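Side-chain contacts in phosphoribosyl-aminoimidazole carboxylase (Aspergillus clavatus, PDB 3K5I), which probably carboxylates 5-aminoimidazole ribonucleotide at the expense of ATP, forming N5-carboxyaminoimidazole ribonucleotide in purine biosynthesis: residues A[28-33]-A[81-86]; A[38-43]-A[62-67]; A[89-94]-A[313-318]. One frame throughout, in Å; residues are numbered along the deposited sequence.

Contact 1 (A[28-33]-A[81-86]); sequences GVLGGG and RQLAKT. With AIR (5-aminoimidazole ribonucleotide), chain I.
Leu83 packs over Gly28, pinning helix 77-84 onto strand 26-30 of a Rossmann-like parallel sheet in the preATP-grasp domain. From CB the leucine runs straight at the strand: CG is anti to the backbone N (chi1 -177°) and stops 4.0 Å from CA of Gly28, on the side where a side chain would have stood. The lack of one at Gly28 gives the branch its seat against bare main chain. CD1 rests on the same Gly28 CA, also at 4.0 Å, while CD2 turns along the strand, 3.9 Å from Gly28 C and 4.0 Å from Val29 N. The end of Leu30 approaches CD2 as well, although the modelled separation is too short to be trusted. Val29 points to the far side of the strand, and Leu30 also meets Leu102 of helix 99-105.

Beyond the strand, Gly31 and Gly33 fall in a sequence resembling the GxGxxG pattern of Rossmann-type folds. C of Gly33, the N-cap residue of the helix that follows, comes within 3.1 Å of AIR O2', an approach that the absence of a side chain at Gly33 permits. At the other end, the chain leaving helix 77-84 is tied back to Leu83: Thr86 OG1 donates to Leu83 O at 3.0 Å, standing above the carbonyl plane on the same face as Thr86 N.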
loop_
_atom_site.group_PDB
_atom_site.type_symbol
_atom_site.label_atom_id
_atom_site.label_comp_id
_atom_site.label_asym_id
_atom_site.label_seq_id
_atom_site.Cartn_x
_atom_site.Cartn_y
_atom_site.Cartn_z
ATOM N N GLY A 28 -19.881 2.982 -4.845
ATOM C CA GLY A 28 -20.053 2.360 -6.175
ATOM C C GLY A 28 -19.014 3.046 -7.015
ATOM O O GLY A 28 -18.996 4.300 -7.055
ATOM N N VAL A 29 -18.159 2.246 -7.644
ATOM C CA VAL A 29 -17.152 2.879 -8.510
ATOM C C VAL A 29 -17.408 2.471 -9.950
ATOM O O VAL A 29 -17.396 1.288 -10.296
ATOM C CB VAL A 29 -15.637 2.631 -8.135
ATOM C CG1 VAL A 29 -15.242 1.192 -8.370
ATOM C CG2 VAL A 29 -14.665 3.425 -9.088
ATOM N N LEU A 30 -17.645 3.457 -10.805
ATOM C CA LEU A 30 -17.888 3.130 -12.192
ATOM C C LEU A 30 -16.537 2.918 -12.935
ATOM O O LEU A 30 -15.840 3.883 -13.209
ATOM C CB LEU A 30 -18.485 4.388 -12.792
ATOM C CG LEU A 30 -19.995 4.497 -12.968
ATOM C CD1 LEU A 30 -21.008 3.321 -12.589
ATOM C CD2 LEU A 30 -20.165 5.922 -12.479
ATOM N N GLY A 31 -16.171 1.707 -13.255
ATOM C CA GLY A 31 -14.900 1.428 -13.933
ATOM C C GLY A 31 -14.059 0.602 -12.941
ATOM O O GLY A 31 -14.156 0.899 -11.751
ATOM N N GLY A 32 -13.273 -0.401 -13.347
ATOM C CA GLY A 32 -12.511 -1.170 -12.332
ATOM C C GLY A 32 -11.136 -1.628 -12.854
ATOM O O GLY A 32 -10.756 -2.800 -12.752
ATOM N N GLY A 33 -10.436 -0.620 -13.373
ATOM C CA GLY A 33 -9.136 -0.698 -13.957
ATOM C C GLY A 33 -8.178 -0.292 -12.875
ATOM O O GLY A 33 -8.495 -0.423 -11.706
ATOM N N ARG A 81 -27.200 1.752 -13.497
ATOM C CA ARG A 81 -28.372 1.844 -12.595
ATOM C C ARG A 81 -28.474 0.777 -11.483
ATOM O O ARG A 81 -28.889 0.971 -10.357
ATOM C CB ARG A 81 -29.607 1.745 -13.509
ATOM C CG ARG A 81 -30.862 2.459 -13.036
ATOM C CD ARG A 81 -32.160 2.193 -13.875
ATOM N NE ARG A 81 -33.196 3.117 -13.407
ATOM C CZ ARG A 81 -33.416 4.337 -13.895
ATOM N NH1 ARG A 81 -34.370 5.103 -13.379
ATOM N NH2 ARG A 81 -32.705 4.808 -14.909
ATOM N N GLN A 82 -28.089 -0.423 -11.846
ATOM C CA GLN A 82 -28.025 -1.481 -10.882
ATOM C C GLN A 82 -26.928 -1.017 -9.890
ATOM O O GLN A 82 -27.197 -0.863 -8.707
ATOM C CB GLN A 82 -27.559 -2.766 -11.588
ATOM C CG GLN A 82 -27.324 -3.859 -10.571
ATOM C CD GLN A 82 -28.603 -4.148 -9.818
ATOM O OE1 GLN A 82 -29.691 -3.925 -10.360
ATOM N NE2 GLN A 82 -28.493 -4.665 -8.573
ATOM N N LEU A 83 -25.692 -0.763 -10.324
ATOM C CA LEU A 83 -24.672 -0.325 -9.349
ATOM C C LEU A 83 -25.150 0.698 -8.343
ATOM O O LEU A 83 -24.939 0.644 -7.121
ATOM C CB LEU A 83 -23.491 0.380 -9.995
ATOM C CG LEU A 83 -22.346 0.812 -9.048
ATOM C CD1 LEU A 83 -21.400 -0.361 -8.716
ATOM C CD2 LEU A 83 -21.535 1.895 -9.813
ATOM N N ALA A 84 -25.806 1.686 -8.902
ATOM C CA ALA A 84 -26.342 2.753 -8.056
ATOM C C ALA A 84 -27.443 2.373 -7.055
ATOM O O ALA A 84 -27.631 3.010 -6.007
ATOM C CB ALA A 84 -26.879 3.747 -8.995
ATOM N N LYS A 85 -28.216 1.350 -7.394
ATOM C CA LYS A 85 -29.292 0.936 -6.506
ATOM C C LYS A 85 -28.715 0.098 -5.358
ATOM O O LYS A 85 -29.410 -0.556 -4.572
ATOM C CB LYS A 85 -30.255 0.002 -7.279
ATOM C CG LYS A 85 -30.998 0.539 -8.497
ATOM C CD LYS A 85 -32.428 1.030 -8.238
ATOM C CE LYS A 85 -32.795 2.208 -9.166
ATOM N NZ LYS A 85 -34.263 2.432 -9.388
ATOM N N THR A 86 -27.398 0.097 -5.239
ATOM C CA THR A 86 -26.887 -0.742 -4.175
ATOM C C THR A 86 -25.739 -0.060 -3.456
ATOM O O THR A 86 -24.922 -0.664 -2.778
ATOM C CB THR A 86 -26.489 -2.123 -4.781
ATOM O OG1 THR A 86 -25.501 -1.975 -5.813
ATOM C CG2 THR A 86 -27.682 -2.751 -5.423
HETATM N N1 AIR I . -8.154 5.345 -16.704
HETATM C C2 AIR I . -9.326 6.044 -16.715
HETATM N N3 AIR I . -9.335 7.128 -17.487
HETATM C C4 AIR I . -8.043 7.152 -17.980
HETATM C C5 AIR I . -7.300 6.066 -17.524
HETATM N N6 AIR I . -6.006 5.688 -17.773
HETATM C "C1'" AIR I . -7.738 4.067 -16.081
HETATM C "C2'" AIR I . -8.837 3.409 -15.216
HETATM C "C3'" AIR I . -9.628 2.852 -16.412
HETATM C "C4'" AIR I . -8.479 2.163 -17.153
HETATM O "O4'" AIR I . -7.508 3.226 -17.196
HETATM O "O2'" AIR I . -8.472 2.467 -14.187
HETATM O "O3'" AIR I . -10.700 2.064 -15.941
HETATM C "C5'" AIR I . -8.277 0.929 -18.011
HETATM O "O5'" AIR I . -7.533 1.188 -19.236
HETATM P P AIR I . -7.329 -0.030 -20.277
HETATM O O6 AIR I . -5.749 -0.332 -20.499
HETATM O O7 AIR I . -8.020 0.469 -21.499
HETATM O O8 AIR I . -7.988 -1.247 -19.669
#

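Contact 2 (A[38-43]-A[62-67]); sequences MLVESA and QISAHD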
loop_
_atom_site.group_PDB
_atom_site.type_symbol
_atom_site.label_atom_id
_atom_site.label_comp_id
_atom_site.label_asym_id
_atom_site.label_seq_id
_atom_site.Cartn_x
_atom_site.Cartn_y
_atom_site.Cartn_z
ATOM N N MET A 38 -6.532 1.113 -7.253
ATOM C CA MET A 38 -5.792 1.823 -6.237
ATOM C C MET A 38 -6.831 2.368 -5.283
ATOM O O MET A 38 -6.641 2.417 -4.056
ATOM C CB MET A 38 -4.884 2.905 -6.844
ATOM C CG MET A 38 -3.672 2.116 -7.271
ATOM S SD MET A 38 -2.348 3.002 -8.081
ATOM C CE MET A 38 -3.076 3.377 -9.505
ATOM N N LEU A 39 -7.972 2.739 -5.837
ATOM C CA LEU A 39 -9.006 3.219 -4.921
ATOM C C LEU A 39 -9.384 2.126 -3.903
ATOM O O LEU A 39 -9.487 2.429 -2.721
ATOM C CB LEU A 39 -10.212 3.820 -5.660
ATOM C CG LEU A 39 -11.092 4.685 -4.739
ATOM C CD1 LEU A 39 -10.614 6.098 -4.339
ATOM C CD2 LEU A 39 -12.524 4.755 -5.240
ATOM N N VAL A 40 -9.587 0.880 -4.347
ATOM C CA VAL A 40 -9.930 -0.263 -3.482
ATOM C C VAL A 40 -8.780 -0.510 -2.530
ATOM O O VAL A 40 -8.998 -0.700 -1.338
ATOM C CB VAL A 40 -10.302 -1.561 -4.268
ATOM C CG1 VAL A 40 -10.988 -2.681 -3.370
ATOM C CG2 VAL A 40 -11.304 -1.176 -5.331
ATOM N N GLU A 41 -7.533 -0.469 -2.961
ATOM C CA GLU A 41 -6.612 -0.650 -1.856
ATOM C C GLU A 41 -6.948 0.336 -0.742
ATOM O O GLU A 41 -7.008 0.003 0.463
ATOM C CB GLU A 41 -5.217 -0.333 -2.312
ATOM C CG GLU A 41 -5.033 -0.943 -3.691
ATOM C CD GLU A 41 -3.621 -0.685 -4.184
ATOM O OE1 GLU A 41 -3.105 0.406 -3.904
ATOM O OE2 GLU A 41 -2.927 -1.532 -4.770
ATOM N N SER A 42 -7.161 1.585 -1.117
ATOM C CA SER A 42 -7.443 2.576 -0.052
ATOM C C SER A 42 -8.726 2.241 0.681
ATOM O O SER A 42 -8.814 2.519 1.855
ATOM C CB SER A 42 -7.634 3.961 -0.680
ATOM O OG SER A 42 -6.371 4.487 -1.037
ATOM N N ALA A 43 -9.714 1.657 0.004
ATOM C CA ALA A 43 -10.989 1.364 0.639
ATOM C C ALA A 43 -10.885 0.295 1.711
ATOM O O ALA A 43 -11.470 0.364 2.822
ATOM C CB ALA A 43 -12.159 1.119 -0.508
ATOM N N GLN A 62 -10.533 -7.941 -8.420
ATOM C CA GLN A 62 -9.468 -8.837 -8.049
ATOM C C GLN A 62 -8.999 -8.760 -6.605
ATOM O O GLN A 62 -8.523 -9.797 -6.073
ATOM C CB GLN A 62 -8.303 -8.775 -9.010
ATOM C CG GLN A 62 -8.716 -9.140 -10.410
ATOM C CD GLN A 62 -7.483 -9.118 -11.296
ATOM O OE1 GLN A 62 -6.326 -9.280 -10.861
ATOM N NE2 GLN A 62 -7.714 -8.837 -12.558
ATOM N N ILE A 63 -9.225 -7.609 -5.967
ATOM C CA ILE A 63 -8.811 -7.387 -4.553
ATOM C C ILE A 63 -9.930 -6.958 -3.612
ATOM O O ILE A 63 -9.728 -6.223 -2.648
ATOM C CB ILE A 63 -7.590 -6.396 -4.453
ATOM C CG1 ILE A 63 -7.954 -4.994 -5.014
ATOM C CG2 ILE A 63 -6.445 -6.908 -5.348
ATOM C CD1 ILE A 63 -7.115 -3.909 -4.328
ATOM N N SER A 64 -11.130 -7.423 -3.908
ATOM C CA SER A 64 -12.289 -7.081 -3.120
ATOM C C SER A 64 -13.223 -8.291 -3.294
ATOM O O SER A 64 -14.100 -8.321 -4.161
ATOM C CB SER A 64 -12.901 -5.866 -3.830
ATOM O OG SER A 64 -14.194 -5.539 -3.338
ATOM N N ALA A 65 -13.029 -9.313 -2.469
ATOM C CA ALA A 65 -13.811 -10.542 -2.565
ATOM C C ALA A 65 -15.121 -10.464 -1.819
ATOM O O ALA A 65 -15.148 -10.925 -0.678
ATOM C CB ALA A 65 -12.995 -11.687 -1.935
ATOM N N HIS A 66 -16.180 -9.923 -2.422
ATOM C CA HIS A 66 -17.491 -9.872 -1.741
ATOM C C HIS A 66 -18.559 -9.991 -2.813
ATOM O O HIS A 66 -18.217 -10.066 -4.009
ATOM C CB HIS A 66 -17.620 -8.582 -0.909
ATOM C CG HIS A 66 -17.477 -7.306 -1.686
ATOM N ND1 HIS A 66 -18.431 -6.912 -2.588
ATOM C CD2 HIS A 66 -16.555 -6.312 -1.666
ATOM C CE1 HIS A 66 -18.085 -5.755 -3.123
ATOM N NE2 HIS A 66 -16.951 -5.369 -2.586
ATOM N N ASP A 67 -19.842 -9.992 -2.481
ATOM C CA ASP A 67 -20.795 -10.115 -3.596
ATOM C C ASP A 67 -21.434 -8.888 -4.237
ATOM O O ASP A 67 -22.356 -9.046 -5.052
ATOM C CB ASP A 67 -21.859 -11.178 -3.318
ATOM C CG ASP A 67 -22.739 -10.829 -2.137
ATOM O OD1 ASP A 67 -23.923 -10.486 -2.337
ATOM O OD2 ASP A 67 -22.241 -10.928 -0.999
#
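Ile63 pushes its tip against helix 34-46, with CD1 3.7 Å from both CG and N of Glu41 and 4.0 Å from CB of Val40. With CG1 between the backbone N and the carbonyl carbon (chi1 62°) and an extended chi2 (152°), CD1 ends against the helix backbone, while the aliphatic part of Glu41 slants across it. The Glu41 carboxylate turns elsewhere, to a salt bridge with Arg45 of the second subunit. Ile63 O lies 3.8 Å from CG1 of Val40 and takes a hydrogen bond from Asn44 ND2. At Ser64 the contact is again made by carbon: CB meets Val40 CG1 at 3.7 Å. Val40 thus fits against two successive residues of the loop. An inverse gamma turn centred on Ala65 then carries the chain off the helix to His66, whose ring has Ser64 O over the rim of one face and is fixed by hydrogen bonds from NE2 to Val50 O and from Gly68 N to ND1. The loop packs on one flank of helix 34-46; elsewhere on that helix, Leu39 and Ser42 meet helix 307-315, and Ala43 meets Val50 of strand 49-54.

Contact 3 (A[89-94]-A[313-318]); sequences VVTAEI and RAILDL. With AIR (5-aminoimidazole ribonucleotide), chain I.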
loop_
_atom_site.group_PDB
_atom_site.type_symbol
_atom_site.label_atom_id
_atom_site.label_comp_id
_atom_site.label_asym_id
_atom_site.label_seq_id
_atom_site.Cartn_x
_atom_site.Cartn_y
_atom_site.Cartn_z
ATOM N N VAL A 89 -22.896 5.944 -2.513
ATOM C CA VAL A 89 -22.346 7.081 -3.266
ATOM C C VAL A 89 -21.738 6.406 -4.458
ATOM O O VAL A 89 -21.137 5.341 -4.400
ATOM C CB VAL A 89 -21.370 8.031 -2.536
ATOM C CG1 VAL A 89 -20.241 7.219 -1.931
ATOM C CG2 VAL A 89 -20.849 9.129 -3.474
ATOM N N VAL A 90 -22.002 7.034 -5.580
ATOM C CA VAL A 90 -21.480 6.465 -6.817
ATOM C C VAL A 90 -20.358 7.351 -7.340
ATOM O O VAL A 90 -20.522 8.545 -7.498
ATOM C CB VAL A 90 -22.594 6.283 -7.862
ATOM C CG1 VAL A 90 -21.960 6.030 -9.244
ATOM C CG2 VAL A 90 -23.515 5.131 -7.398
ATOM N N THR A 91 -19.187 6.803 -7.602
ATOM C CA THR A 91 -18.127 7.685 -8.097
ATOM C C THR A 91 -17.568 7.073 -9.377
ATOM O O THR A 91 -18.046 6.034 -9.851
ATOM C CB THR A 91 -17.042 8.035 -7.019
ATOM O OG1 THR A 91 -16.209 9.090 -7.545
ATOM C CG2 THR A 91 -16.189 6.804 -6.555
ATOM N N ALA A 92 -16.570 7.695 -9.987
ATOM C CA ALA A 92 -15.991 7.112 -11.193
ATOM C C ALA A 92 -14.481 7.142 -11.273
ATOM O O ALA A 92 -13.846 8.096 -10.865
ATOM C CB ALA A 92 -16.587 7.694 -12.477
ATOM N N GLU A 93 -13.916 6.068 -11.805
ATOM C CA GLU A 93 -12.459 5.906 -12.037
ATOM C C GLU A 93 -12.127 6.104 -13.509
ATOM O O GLU A 93 -11.020 5.936 -13.971
ATOM C CB GLU A 93 -11.794 4.643 -11.438
ATOM C CG GLU A 93 -12.319 3.288 -11.937
ATOM C CD GLU A 93 -11.484 2.829 -13.136
ATOM O OE1 GLU A 93 -11.863 3.033 -14.307
ATOM O OE2 GLU A 93 -10.433 2.240 -12.847
ATOM N N ILE A 94 -13.150 6.489 -14.255
ATOM C CA ILE A 94 -12.938 6.771 -15.655
ATOM C C ILE A 94 -13.971 7.833 -16.142
ATOM O O ILE A 94 -15.025 8.063 -15.539
ATOM C CB ILE A 94 -12.952 5.541 -16.485
ATOM C CG1 ILE A 94 -12.861 6.020 -17.962
ATOM C CG2 ILE A 94 -14.303 4.804 -16.297
ATOM C CD1 ILE A 94 -12.494 4.934 -18.886
ATOM N N ARG A 313 -12.239 9.950 1.087
ATOM C CA ARG A 313 -12.606 10.862 2.153
ATOM C C ARG A 313 -13.503 11.968 1.643
ATOM O O ARG A 313 -14.537 12.312 2.251
ATOM C CB ARG A 313 -11.347 11.472 2.806
ATOM C CG ARG A 313 -10.654 10.422 3.663
ATOM C CD ARG A 313 -9.170 10.762 4.057
ATOM N NE ARG A 313 -8.556 9.765 4.953
ATOM C CZ ARG A 313 -8.163 9.976 6.213
ATOM N NH1 ARG A 313 -8.357 11.120 6.823
ATOM N NH2 ARG A 313 -7.591 9.031 6.941
ATOM N N ALA A 314 -13.074 12.518 0.505
ATOM C CA ALA A 314 -13.826 13.650 -0.041
ATOM C C ALA A 314 -15.276 13.321 -0.356
ATOM O O ALA A 314 -16.213 14.066 -0.021
ATOM C CB ALA A 314 -13.160 14.220 -1.270
ATOM N N ILE A 315 -15.461 12.199 -1.037
ATOM C CA ILE A 315 -16.803 11.844 -1.416
ATOM C C ILE A 315 -17.615 11.274 -0.255
ATOM O O ILE A 315 -18.806 11.011 -0.434
ATOM C CB ILE A 315 -16.804 10.762 -2.542
ATOM C CG1 ILE A 315 -16.176 9.487 -2.039
ATOM C CG2 ILE A 315 -16.120 11.203 -3.830
ATOM C CD1 ILE A 315 -16.398 8.499 -3.128
ATOM N N LEU A 316 -16.966 11.031 0.879
ATOM C CA LEU A 316 -17.609 10.453 2.073
ATOM C C LEU A 316 -17.672 11.485 3.190
ATOM O O LEU A 316 -18.079 11.148 4.309
ATOM C CB LEU A 316 -16.891 9.188 2.577
ATOM C CG LEU A 316 -17.245 8.116 1.559
ATOM C CD1 LEU A 316 -16.508 6.805 1.759
ATOM C CD2 LEU A 316 -18.772 7.816 1.467
ATOM N N ASP A 317 -17.251 12.716 2.879
ATOM C CA ASP A 317 -17.222 13.797 3.843
ATOM C C ASP A 317 -16.393 13.450 5.054
ATOM O O ASP A 317 -16.784 13.772 6.178
ATOM C CB ASP A 317 -18.631 14.241 4.241
ATOM C CG ASP A 317 -19.404 14.652 2.990
ATOM O OD1 ASP A 317 -18.768 15.309 2.133
ATOM O OD2 ASP A 317 -20.562 14.223 2.791
ATOM N N LEU A 318 -15.268 12.784 4.816
ATOM C CA LEU A 318 -14.386 12.429 5.938
ATOM C C LEU A 318 -13.262 13.448 5.904
ATOM O O LEU A 318 -12.981 14.052 4.863
ATOM C CB LEU A 318 -13.803 11.017 5.887
ATOM C CG LEU A 318 -14.747 9.878 5.592
ATOM C CD1 LEU A 318 -14.217 8.501 5.914
ATOM C CD2 LEU A 318 -16.019 10.243 6.311
HETATM N N1 AIR I . -8.154 5.345 -16.704
HETATM C C2 AIR I . -9.326 6.044 -16.715
HETATM N N3 AIR I . -9.335 7.128 -17.487
HETATM C C4 AIR I . -8.043 7.152 -17.980
HETATM C C5 AIR I . -7.300 6.066 -17.524
HETATM N N6 AIR I . -6.006 5.688 -17.773
HETATM C "C1'" AIR I . -7.738 4.067 -16.081
HETATM C "C2'" AIR I . -8.837 3.409 -15.216
HETATM C "C3'" AIR I . -9.628 2.852 -16.412
HETATM C "C4'" AIR I . -8.479 2.163 -17.153
HETATM O "O4'" AIR I . -7.508 3.226 -17.196
HETATM O "O2'" AIR I . -8.472 2.467 -14.187
HETATM O "O3'" AIR I . -10.700 2.064 -15.941
HETATM C "C5'" AIR I . -8.277 0.929 -18.011
HETATM O "O5'" AIR I . -7.533 1.188 -19.236
HETATM P P AIR I . -7.329 -0.030 -20.277
HETATM O O6 AIR I . -5.749 -0.332 -20.499
HETATM O O7 AIR I . -8.020 0.469 -21.499
HETATM O O8 AIR I . -7.988 -1.247 -19.669
#
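Glu93 OE2 is gripped by three donors: O2' of AIR and the backbone N atoms of Gly33, at the N-cap, and Gly36, in the first turn of helix 34-46. The bond from AIR O2' is modelled at 2.4 Å, shorter than usual and of doubtful exact length; the two amides help to fix the carboxylate for it. Glu93 bends sharply at chi2 (92°), which brings its carboxylate round to the ribose diol; OE1 is modelled beside O3', at a separation too short to be reliable. Next along the chain, Ile94 lies against the base, its CG1 3.7 Å from both C2 and N3 of AIR. Tyr172, Arg175, Lys365 and Arg372 are among the residues that complete the substrate site.

Upstream, in strand 89-92 itself, the contact with the end of helix 307-315 is apolar. Val89 CG1 meets Leu316 CD2 at 3.7 Å and Ile315 CD1 at 4.2 Å, so one methyl serves two residues. Thr91 turns OG1 anti to its main-chain nitrogen (chi1 -169°), leaving CG2 to touch Ile315 CD1 at 3.8 Å, the two side chains at about a right angle. That hydroxyl is hydrogen-bonded to Glu112 O and His311 NE2, and these two bonds satisfy it in its buried place.

A Schellman motif ends the helix: Leu318 N donates to Arg313 O at 2.7 Å and Asp317 N, more weakly, to Ala314 O, with Asp317 at a positive phi. Leu316 N is a further donor to Arg313 O, from the opposite face of its plane. The Asp317 carboxylate forms a salt bridge with Lys268. The helix end thus packs on one side of strand 89-92, which lies between strands 26-30 and 110-111, and Leu316 extends the packing to Val27 of the former.

In the fold
Contacts 1 and 3 engage the parallel sheet itself, whereas contact 2 joins a helix beside it to a loop. The touching residues of contacts 1 and 3 are all buried; in contact 2 Glu41 is partly exposed. Strands 26-30 and 89-92 are neighbours, joined through Gly28 by backbone hydrogen bonds to Val89 and Thr91, with helix 77-84 and the end of helix 307-315 packed on them. Helix 34-46 of contact 2 directly follows strand 26-30. Across each pair the side chains meet through carbon, in part against main chain. Beyond the strand ends, contacts 1 and 3 reach AIR through Gly33 and Glu93, while the charged end in contact 2 faces the subunit interface.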